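Local structure of flavohemoprotein (Vibrio cholerae O1 biovar El Tor, 4EH1) at residues F108-R113 against D203-G208; S20-P25 against G65-I70. The protein probably detoxifies nitric oxide by converting it to nitrate with O2 and NAD(P)H, the FAD-containing reductase part present here feeding electrons to a separate heme domain. All coordinates share one frame; numbering follows the deposited sequence.

Contact 1. Residues F108-R113 against D203-G208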
loop_
_atom_site.group_PDB
_atom_site.type_symbol
_atom_site.label_atom_id
_atom_site.label_comp_id
_atom_site.label_asym_id
_atom_site.label_seq_id
_atom_site.Cartn_x
_atom_site.Cartn_y
_atom_site.Cartn_z
ATOM N N PHE A 108 -25.274 -12.150 -1.086
ATOM C CA PHE A 108 -24.280 -13.134 -1.452
ATOM C C PHE A 108 -23.314 -13.342 -0.285
ATOM O O PHE A 108 -22.610 -12.419 0.124
ATOM C CB PHE A 108 -23.563 -12.719 -2.743
ATOM C CG PHE A 108 -22.333 -13.524 -3.029
ATOM C CD1 PHE A 108 -22.423 -14.727 -3.718
ATOM C CD2 PHE A 108 -21.092 -13.095 -2.580
ATOM C CE1 PHE A 108 -21.289 -15.464 -3.988
ATOM C CE2 PHE A 108 -19.959 -13.822 -2.827
ATOM C CZ PHE A 108 -20.052 -15.009 -3.547
ATOM N N PHE A 109 -23.305 -14.550 0.264
ATOM C CA PHE A 109 -22.372 -14.882 1.344
ATOM C C PHE A 109 -22.284 -16.365 1.593
ATOM O O PHE A 109 -23.186 -17.120 1.272
ATOM C CB PHE A 109 -22.712 -14.165 2.657
ATOM C CG PHE A 109 -24.151 -14.331 3.096
ATOM C CD1 PHE A 109 -24.535 -15.390 3.904
ATOM C CD2 PHE A 109 -25.112 -13.407 2.718
ATOM C CE1 PHE A 109 -25.856 -15.528 4.313
ATOM C CE2 PHE A 109 -26.424 -13.544 3.111
ATOM C CZ PHE A 109 -26.802 -14.604 3.904
ATOM N N TYR A 110 -21.171 -16.777 2.175
ATOM C CA TYR A 110 -20.954 -18.176 2.411
ATOM C C TYR A 110 -21.911 -18.690 3.500
ATOM O O TYR A 110 -22.081 -18.068 4.552
ATOM C CB TYR A 110 -19.509 -18.418 2.826
ATOM C CG TYR A 110 -19.282 -19.845 3.195
ATOM C CD1 TYR A 110 -19.090 -20.792 2.211
ATOM C CD2 TYR A 110 -19.301 -20.256 4.516
ATOM C CE1 TYR A 110 -18.911 -22.087 2.504
ATOM C CE2 TYR A 110 -19.109 -21.586 4.836
ATOM C CZ TYR A 110 -18.914 -22.500 3.808
ATOM O OH TYR A 110 -18.707 -23.844 4.051
ATOM N N VAL A 111 -22.520 -19.840 3.254
ATOM C CA VAL A 111 -23.328 -20.485 4.295
ATOM C C VAL A 111 -22.798 -21.903 4.492
ATOM O O VAL A 111 -22.629 -22.649 3.516
ATOM C CB VAL A 111 -24.799 -20.508 3.927
ATOM C CG1 VAL A 111 -25.588 -21.394 4.908
ATOM C CG2 VAL A 111 -25.346 -19.086 3.893
ATOM N N GLU A 112 -22.480 -22.249 5.737
ATOM C CA GLU A 112 -21.930 -23.573 6.044
ATOM C C GLU A 112 -22.979 -24.654 5.806
ATOM O O GLU A 112 -24.045 -24.678 6.435
ATOM C CB GLU A 112 -21.399 -23.651 7.485
ATOM C CG GLU A 112 -20.648 -24.974 7.779
ATOM C CD GLU A 112 -19.589 -25.303 6.697
ATOM O OE1 GLU A 112 -19.653 -26.383 6.051
ATOM O OE2 GLU A 112 -18.688 -24.466 6.480
ATOM N N ARG A 113 -22.672 -25.559 4.889
ATOM C CA ARG A 113 -23.601 -26.645 4.606
ATOM C C ARG A 113 -22.910 -28.005 4.629
ATOM O O ARG A 113 -23.491 -29.013 4.193
ATOM C CB ARG A 113 -24.282 -26.415 3.249
ATOM C CG ARG A 113 -25.183 -25.181 3.199
ATOM C CD ARG A 113 -26.056 -25.184 1.950
ATOM N NE ARG A 113 -26.761 -23.913 1.754
ATOM C CZ ARG A 113 -26.182 -22.814 1.265
ATOM N NH1 ARG A 113 -24.891 -22.831 0.931
ATOM N NH2 ARG A 113 -26.884 -21.700 1.111
ATOM N N ASP A 203 -20.541 -26.940 -3.135
ATOM C CA ASP A 203 -21.084 -25.593 -3.295
ATOM C C ASP A 203 -20.091 -24.753 -4.108
ATOM O O ASP A 203 -18.921 -24.653 -3.741
ATOM C CB ASP A 203 -21.285 -24.915 -1.942
ATOM C CG ASP A 203 -22.706 -25.054 -1.416
ATOM O OD1 ASP A 203 -23.642 -25.269 -2.214
ATOM O OD2 ASP A 203 -22.890 -24.920 -0.191
ATOM N N PHE A 204 -20.576 -24.121 -5.171
ATOM C CA PHE A 204 -19.741 -23.303 -6.050
ATOM C C PHE A 204 -20.080 -21.833 -5.855
ATOM O O PHE A 204 -21.199 -21.408 -6.139
ATOM C CB PHE A 204 -19.944 -23.719 -7.526
ATOM C CG PHE A 204 -19.457 -25.113 -7.816
ATOM C CD1 PHE A 204 -20.180 -26.221 -7.379
ATOM C CD2 PHE A 204 -18.258 -25.317 -8.488
ATOM C CE1 PHE A 204 -19.715 -27.529 -7.608
ATOM C CE2 PHE A 204 -17.770 -26.602 -8.717
ATOM C CZ PHE A 204 -18.493 -27.718 -8.272
ATOM N N TYR A 205 -19.115 -21.067 -5.353
ATOM C CA TYR A 205 -19.293 -19.634 -5.178
ATOM C C TYR A 205 -18.468 -18.913 -6.234
ATOM O O TYR A 205 -17.279 -19.210 -6.411
ATOM C CB TYR A 205 -18.835 -19.198 -3.773
ATOM C CG TYR A 205 -19.731 -19.678 -2.647
ATOM C CD1 TYR A 205 -19.603 -20.975 -2.117
ATOM C CD2 TYR A 205 -20.667 -18.835 -2.076
ATOM C CE1 TYR A 205 -20.432 -21.417 -1.056
ATOM C CE2 TYR A 205 -21.505 -19.267 -1.016
ATOM C CZ TYR A 205 -21.374 -20.559 -0.511
ATOM O OH TYR A 205 -22.187 -20.982 0.540
ATOM N N LEU A 206 -19.095 -17.963 -6.917
ATOM C CA LEU A 206 -18.515 -17.294 -8.082
ATOM C C LEU A 206 -18.573 -15.773 -7.944
ATOM O O LEU A 206 -19.615 -15.226 -7.589
ATOM C CB LEU A 206 -19.343 -17.629 -9.326
ATOM C CG LEU A 206 -19.218 -18.987 -10.013
ATOM C CD1 LEU A 206 -19.411 -20.167 -9.070
ATOM C CD2 LEU A 206 -20.228 -19.060 -11.114
ATOM N N CYS A 207 -17.488 -15.075 -8.268
ATOM C CA CYS A 207 -17.543 -13.617 -8.273
ATOM C C CYS A 207 -16.657 -12.996 -9.331
ATOM O O CYS A 207 -15.471 -13.328 -9.431
ATOM C CB CYS A 207 -17.111 -13.038 -6.922
ATOM S SG CYS A 207 -17.252 -11.205 -6.881
ATOM N N GLY A 208 -17.216 -12.059 -10.093
ATOM C CA GLY A 208 -16.444 -11.376 -11.124
ATOM C C GLY A 208 -17.372 -10.669 -12.091
ATOM O O GLY A 208 -18.581 -10.615 -11.858
HETATM O O HOH W 1 -24.776 -19.400 -0.041
HETATM O O HOH W 2 -21.525 -23.744 1.481
#
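Phe-108 reaches Tyr-205 with the far end of its ring. A chi1 of 168° turns the ring away from the backbone N, and CE1 comes to 3.9 Å from Tyr-205 CD2, meeting the tyrosine ring at its edge. The flat Phe-108 ring suits a place between Tyr-205 and Glu-233, near Pro-128; by similarity Pro-128 belongs to the NADP(+) site and Glu-233 probably tunes the heme and FAD redox potentials. Phe-109 contributes backbone, its O lying 3.6 Å from Tyr-205 CE2 and accepting a bond from a water that also touches the tyrosine hydroxyl. The Tyr-110 ring lies obliquely against Tyr-205, planes at 41°. This loop leads from the FAD-binding barrel of the ferredoxin-reductase-like fold into the NAD-binding domain, where strand 203-208 runs inside the parallel sheet. Val-111 donates its N-H almost straight to Tyr-205 OH, at 3.0 Å; tyrosine suits the place because its ring packs among aromatic neighbours, stacking on His-231, while its hydroxyl accepts this N-H. Arg-113, extended from CG to NE, brings NH1 to 3.1 Å from Asp-203 OD2 in a salt bridge, the guanidinium and carboxylate planes 82° apart. Arg-115 and His-231 hold Asp-203 OD1, which probably favours a charged aspartate.

Contact 2. Residues S20-P25 against G65-I70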
loop_
_atom_site.group_PDB
_atom_site.type_symbol
_atom_site.label_atom_id
_atom_site.label_comp_id
_atom_site.label_asym_id
_atom_site.label_seq_id
_atom_site.Cartn_x
_atom_site.Cartn_y
_atom_site.Cartn_z
ATOM N N SER A 20 -5.771 -2.241 -0.835
ATOM C CA SER A 20 -6.659 -2.508 0.300
ATOM C C SER A 20 -6.681 -1.322 1.281
ATOM O O SER A 20 -5.691 -0.607 1.422
ATOM C CB SER A 20 -6.222 -3.758 1.084
ATOM O OG SER A 20 -6.670 -4.950 0.500
ATOM N N PHE A 21 -7.797 -1.158 1.981
ATOM C CA PHE A 21 -7.911 -0.169 3.050
ATOM C C PHE A 21 -8.449 -0.862 4.292
ATOM O O PHE A 21 -9.507 -1.478 4.250
ATOM C CB PHE A 21 -8.915 0.928 2.677
ATOM C CG PHE A 21 -8.527 1.728 1.462
ATOM C CD1 PHE A 21 -8.049 3.028 1.598
ATOM C CD2 PHE A 21 -8.644 1.178 0.174
ATOM C CE1 PHE A 21 -7.688 3.779 0.458
ATOM C CE2 PHE A 21 -8.291 1.924 -0.952
ATOM C CZ PHE A 21 -7.815 3.230 -0.806
ATOM N N VAL A 22 -7.740 -0.728 5.396
ATOM C CA VAL A 22 -8.238 -1.199 6.666
ATOM C C VAL A 22 -8.842 -0.016 7.404
ATOM O O VAL A 22 -8.171 0.973 7.670
ATOM C CB VAL A 22 -7.101 -1.810 7.531
ATOM C CG1 VAL A 22 -7.643 -2.214 8.913
ATOM C CG2 VAL A 22 -6.470 -3.008 6.833
ATOM N N LEU A 23 -10.118 -0.132 7.746
ATOM C CA LEU A 23 -10.862 0.983 8.278
ATOM C C LEU A 23 -11.347 0.722 9.704
ATOM O O LEU A 23 -11.891 -0.337 10.005
ATOM C CB LEU A 23 -12.071 1.245 7.391
ATOM C CG LEU A 23 -11.741 1.448 5.914
ATOM C CD1 LEU A 23 -12.917 1.048 5.027
ATOM C CD2 LEU A 23 -11.410 2.908 5.721
ATOM N N VAL A 24 -11.184 1.712 10.565
ATOM C CA VAL A 24 -11.681 1.614 11.930
ATOM C C VAL A 24 -12.628 2.781 12.242
ATOM O O VAL A 24 -12.448 3.892 11.742
ATOM C CB VAL A 24 -10.523 1.606 12.929
ATOM C CG1 VAL A 24 -9.571 0.434 12.642
ATOM C CG2 VAL A 24 -9.785 2.893 12.836
ATOM N N PRO A 25 -13.642 2.534 13.074
ATOM C CA PRO A 25 -14.608 3.612 13.306
ATOM C C PRO A 25 -13.925 4.773 13.995
ATOM O O PRO A 25 -13.109 4.523 14.865
ATOM C CB PRO A 25 -15.626 2.989 14.265
ATOM C CG PRO A 25 -15.189 1.617 14.545
ATOM C CD PRO A 25 -13.811 1.410 14.004
ATOM N N GLY A 65 -15.297 -7.832 14.479
ATOM C CA GLY A 65 -15.900 -6.860 15.372
ATOM C C GLY A 65 -15.101 -5.599 15.638
ATOM O O GLY A 65 -15.525 -4.773 16.433
ATOM N N ARG A 66 -13.968 -5.418 14.966
ATOM C CA ARG A 66 -13.092 -4.300 15.313
ATOM C C ARG A 66 -12.758 -3.425 14.129
ATOM O O ARG A 66 -12.740 -2.203 14.225
ATOM C CB ARG A 66 -11.801 -4.815 15.967
ATOM C CG ARG A 66 -12.039 -5.575 17.263
ATOM C CD ARG A 66 -12.325 -4.610 18.400
ATOM N NE ARG A 66 -11.149 -3.816 18.759
ATOM C CZ ARG A 66 -11.197 -2.668 19.430
ATOM N NH1 ARG A 66 -12.370 -2.171 19.811
ATOM N NH2 ARG A 66 -10.072 -2.017 19.712
ATOM N N GLU A 67 -12.480 -4.043 12.998
ATOM C CA GLU A 67 -12.135 -3.256 11.821
ATOM C C GLU A 67 -12.576 -3.933 10.540
ATOM O O GLU A 67 -12.851 -5.130 10.521
ATOM C CB GLU A 67 -10.638 -3.029 11.765
ATOM C CG GLU A 67 -9.896 -4.304 11.556
ATOM C CD GLU A 67 -8.418 -4.179 11.815
ATOM O OE1 GLU A 67 -8.026 -3.284 12.594
ATOM O OE2 GLU A 67 -7.654 -4.986 11.236
ATOM N N TYR A 68 -12.648 -3.149 9.468
ATOM C CA TYR A 68 -13.020 -3.667 8.170
ATOM C C TYR A 68 -11.842 -3.540 7.203
ATOM O O TYR A 68 -11.094 -2.566 7.241
ATOM C CB TYR A 68 -14.200 -2.868 7.610
ATOM C CG TYR A 68 -15.533 -3.032 8.325
ATOM C CD1 TYR A 68 -15.963 -4.277 8.787
ATOM C CD2 TYR A 68 -16.366 -1.944 8.511
ATOM C CE1 TYR A 68 -17.199 -4.427 9.428
ATOM C CE2 TYR A 68 -17.594 -2.068 9.161
ATOM C CZ TYR A 68 -18.015 -3.311 9.599
ATOM O OH TYR A 68 -19.223 -3.424 10.234
ATOM N N ARG A 69 -11.670 -4.521 6.334
ATOM C CA ARG A 69 -10.795 -4.333 5.186
ATOM C C ARG A 69 -11.615 -4.417 3.880
ATOM O O ARG A 69 -12.429 -5.339 3.683
ATOM C CB ARG A 69 -9.652 -5.350 5.168
ATOM C CG ARG A 69 -8.685 -5.171 3.975
ATOM C CD ARG A 69 -7.531 -6.158 4.033
ATOM N NE ARG A 69 -7.912 -7.438 3.457
ATOM C CZ ARG A 69 -7.081 -8.469 3.341
ATOM N NH1 ARG A 69 -5.827 -8.364 3.766
ATOM N NH2 ARG A 69 -7.497 -9.599 2.787
ATOM N N ILE A 70 -11.404 -3.439 3.006
ATOM C CA ILE A 70 -11.928 -3.517 1.641
ATOM C C ILE A 70 -10.764 -3.419 0.662
ATOM O O ILE A 70 -9.677 -2.953 1.021
ATOM C CB ILE A 70 -12.889 -2.377 1.326
ATOM C CG1 ILE A 70 -12.174 -1.047 1.518
ATOM C CG2 ILE A 70 -14.212 -2.468 2.183
ATOM C CD1 ILE A 70 -13.005 0.133 0.951
#
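Val-22 and Glu-67 lean across one another, the methyl CG1 of the valine set 3.6 Å from Glu-67 CD. Glu-67 CG sits between its backbone N and carbonyl carbon (chi1 66°), and the chain, extended from there, puts its carboxylate end over Val-22 CG1. Val-24 lies beside it and points the same way, with CG1 3.7 Å from Glu-67 CB. Glutamate suits this partly exposed face: its CB packs on Val-24 and its carboxylate group rests against Val-22, while OE1 makes a long, weak ion pair with Arg-9. Further along, Arg-69 passes its CD 3.8 Å from Ser-20 OG, then bends at chi3 (84°) and carries the guanidinium to Ser-60 O and Glu-161; Ser-20 OG bonds to Glu-14 and Ser-71. Beneath these groups strands 18-25 and 68-73 pair antiparallel in the FAD-binding barrel, with Val-22/Arg-69 as the non-hydrogen-bonded pair. Leu-23 N donates to Tyr-68 O at 2.7 Å and Tyr-68 N returns a bond to Leu-23 O at 3.0 Å; Phe-21 and Ile-70 exchange a like pair. On the other face Leu-23 and Ile-70 cross at a slant, CD1 of the leucine 4.2 Å from Ile-70 CG1, which also approaches Phe-21 CB at 4.0 Å. These branched chains suit the barrel interior, where Ile-40 and Ile-42 meet Ile-70. Tyr-68 leads its ring away from strand 18-25, past Leu-101, to a hydroxyl bond with Leu-32 O.

How the contacts relate
Contact 1 is buried and joins the two lobes of the reductase, a loop leaving the FAD-binding barrel meeting a strand of the NAD-binding sheet; contact 2 lies within the barrel alone and is only partly buried. They share no strand, and their centres are about 22 Å apart. Between the segments of contact 1, side chains and waters do the work, with one tyrosine hydroxyl taking a backbone N-H and a salt bridge nearby. Contact 2 rests on regular backbone pairing, with a mainly apolar inner face and a mixed outer one of valines and charged chains. Each has a residue near the flavin: Phe-108 about 7 Å and Ile-70 about 6 Å from FAD, measured from the side chains.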